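Local coordinates for protein beta-mannosidase (Trichoderma harzianum, PDB 4CVU) that probably hydrolyses terminal beta-linked mannose residues from the non-reducing ends of mannosides and oligosaccharides, as a family 2 glycoside hydrolase, at residues D775-P780 with K858-K863. Residues are numbered along the deposited sequence; the frame is centred on the assembly and turned at random.
Sequences DLKGKP and KVSDPK
A type I beta turn, Asp-775 to Gly-778, puts Leu-776 and Lys-777 against residues 858-860 where the Mannosidase Ig/CBM-like domain meets the C-terminal Ig-fold domain. The turn follows strand 765-774; the loop segment 858-863 leads into strand 864-869. With CG beside its own backbone N (chi1 -50°), Leu-776 brings its CD1 methyl up to the main chain of Lys-858, 3.5 Å from N. Water 1 accepts from Ser-860 N at 3.1 Å and lies unusually close to Leu-776 O, so that second link is doubtful. Lys-777 reaches over alongside Ser-860, its chain bent at chi2 (-55°) and then extended, which lays CE 3.3 Å from Ser-860 OG and NZ equally near that oxygen. Water 2 lies by both side chains: it accepts from Lys-777 NZ, sits 2.7 Å from Ser-860 OG, and also donates weakly to Asp-861 O. The turn's own bond runs from Gly-778 N to Asp-775 O at 2.8 Å; just beyond it, Asp-775 OD1 takes Lys-779 N at 2.9 Å from above the carboxylate plane. Beyond the two segments, Asp-819 accepts from Leu-776 N, and backbone bonds join Leu-776 to Val-883 and Lys-858 to Ser-818. On the far segment, Asp-861 OD1 accepts from Lys-863 N in an Asx turn, while its OD2 forms a 3.0 Å salt bridge with Lys-863 NZ. With 205 Å² buried in total and water-mediated links partly weak or doubtful, this is a small, hydrated surface junction, its larger nonpolar share the Leu-776 side chain packed on the backbone of 858-859.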
loop_
_atom_site.group_PDB
_atom_site.type_symbol
_atom_site.label_atom_id
_atom_site.label_comp_id
_atom_site.label_asym_id
_atom_site.label_seq_id
_atom_site.Cartn_x
_atom_site.Cartn_y
_atom_site.Cartn_z
ATOM N N ASP A 775 -37.406 19.207 18.448
ATOM C CA ASP A 775 -37.185 19.199 16.989
ATOM C C ASP A 775 -35.671 19.165 16.737
ATOM O O ASP A 775 -34.893 19.232 17.682
ATOM C CB ASP A 775 -37.880 20.404 16.298
ATOM C CG ASP A 775 -37.318 21.770 16.720
ATOM O OD1 ASP A 775 -36.176 21.858 17.211
ATOM O OD2 ASP A 775 -38.040 22.795 16.547
ATOM N N LEU A 776 -35.254 19.086 15.483
ATOM C CA LEU A 776 -33.827 18.829 15.153
ATOM C C LEU A 776 -32.924 20.076 15.233
ATOM O O LEU A 776 -31.701 20.010 14.998
ATOM C CB LEU A 776 -33.718 18.095 13.818
ATOM C CG LEU A 776 -34.628 16.842 13.723
ATOM C CD1 LEU A 776 -34.573 16.174 12.359
ATOM C CD2 LEU A 776 -34.288 15.810 14.789
ATOM N N LYS A 777 -33.541 21.199 15.592
ATOM C CA LYS A 777 -32.834 22.392 16.045
ATOM C C LYS A 777 -32.684 22.406 17.578
ATOM O O LYS A 777 -31.934 23.202 18.131
ATOM C CB LYS A 777 -33.574 23.668 15.573
ATOM C CG LYS A 777 -33.367 24.015 14.100
ATOM C CD LYS A 777 -31.881 24.119 13.779
ATOM C CE LYS A 777 -31.611 24.801 12.470
ATOM N NZ LYS A 777 -30.161 25.131 12.396
ATOM N N GLY A 778 -33.405 21.528 18.265
ATOM C CA GLY A 778 -33.310 21.434 19.724
ATOM C C GLY A 778 -34.382 22.180 20.520
ATOM O O GLY A 778 -34.370 22.162 21.755
ATOM N N LYS A 779 -35.325 22.796 19.822
ATOM C CA LYS A 779 -36.441 23.467 20.472
ATOM C C LYS A 779 -37.476 22.436 20.938
ATOM O O LYS A 779 -37.917 21.618 20.153
ATOM C CB LYS A 779 -37.089 24.446 19.491
ATOM C CG LYS A 779 -38.112 25.367 20.129
ATOM C CD LYS A 779 -38.650 26.366 19.108
ATOM C CE LYS A 779 -39.776 27.213 19.687
ATOM N NZ LYS A 779 -39.333 27.942 20.903
ATOM N N PRO A 780 -37.902 22.499 22.203
ATOM C CA PRO A 780 -38.887 21.511 22.654
ATOM C C PRO A 780 -40.130 21.494 21.794
ATOM O O PRO A 780 -40.529 22.527 21.280
ATOM C CB PRO A 780 -39.244 21.990 24.071
ATOM C CG PRO A 780 -38.074 22.786 24.513
ATOM C CD PRO A 780 -37.563 23.459 23.266
ATOM N N LYS A 858 -34.818 15.430 8.941
ATOM C CA LYS A 858 -34.398 16.727 8.416
ATOM C C LYS A 858 -33.278 17.391 9.264
ATOM O O LYS A 858 -33.470 18.464 9.833
ATOM C CB LYS A 858 -35.623 17.642 8.289
ATOM C CG LYS A 858 -35.551 18.608 7.121
ATOM C CD LYS A 858 -36.701 19.629 7.117
ATOM C CE LYS A 858 -36.380 20.900 7.884
ATOM N NZ LYS A 858 -36.490 20.734 9.363
ATOM N N VAL A 859 -32.109 16.755 9.332
ATOM C CA VAL A 859 -30.970 17.303 10.054
ATOM C C VAL A 859 -30.370 18.519 9.347
ATOM O O VAL A 859 -30.372 18.622 8.107
ATOM C CB VAL A 859 -29.840 16.264 10.293
ATOM C CG1 VAL A 859 -30.213 15.309 11.427
ATOM C CG2 VAL A 859 -29.522 15.469 9.033
ATOM N N SER A 860 -29.852 19.437 10.149
ATOM C CA SER A 860 -29.173 20.592 9.633
ATOM C C SER A 860 -27.780 20.580 10.237
ATOM O O SER A 860 -27.497 19.832 11.153
ATOM C CB SER A 860 -29.953 21.878 9.991
ATOM O OG SER A 860 -30.134 22.019 11.394
ATOM N N ASP A 861 -26.916 21.423 9.741
ATOM C CA ASP A 861 -25.565 21.485 10.290
ATOM C C ASP A 861 -25.626 21.853 11.787
ATOM O O ASP A 861 -25.967 22.987 12.141
ATOM C CB ASP A 861 -24.747 22.516 9.503
ATOM C CG ASP A 861 -23.296 22.506 9.881
ATOM O OD1 ASP A 861 -22.931 21.884 10.907
ATOM O OD2 ASP A 861 -22.531 23.148 9.151
ATOM N N PRO A 862 -25.294 20.904 12.675
ATOM C CA PRO A 862 -25.240 21.177 14.109
ATOM C C PRO A 862 -24.050 22.031 14.534
ATOM O O PRO A 862 -23.965 22.399 15.696
ATOM C CB PRO A 862 -25.092 19.774 14.719
ATOM C CG PRO A 862 -24.296 19.034 13.681
ATOM C CD PRO A 862 -24.800 19.548 12.360
ATOM N N LYS A 863 -23.137 22.311 13.628
ATOM C CA LYS A 863 -21.962 23.129 13.936
ATOM C C LYS A 863 -21.260 22.633 15.187
ATOM O O LYS A 863 -21.288 23.281 16.218
ATOM C CB LYS A 863 -22.362 24.610 14.082
ATOM C CG LYS A 863 -22.991 25.162 12.812
ATOM C CD LYS A 863 -22.351 26.475 12.403
ATOM C CE LYS A 863 -22.887 26.971 11.070
ATOM N NZ LYS A 863 -22.566 26.015 9.974
HETATM O O HOH W 1 -30.498 18.930 13.099
HETATM O O HOH W 2 -28.389 22.536 13.368
#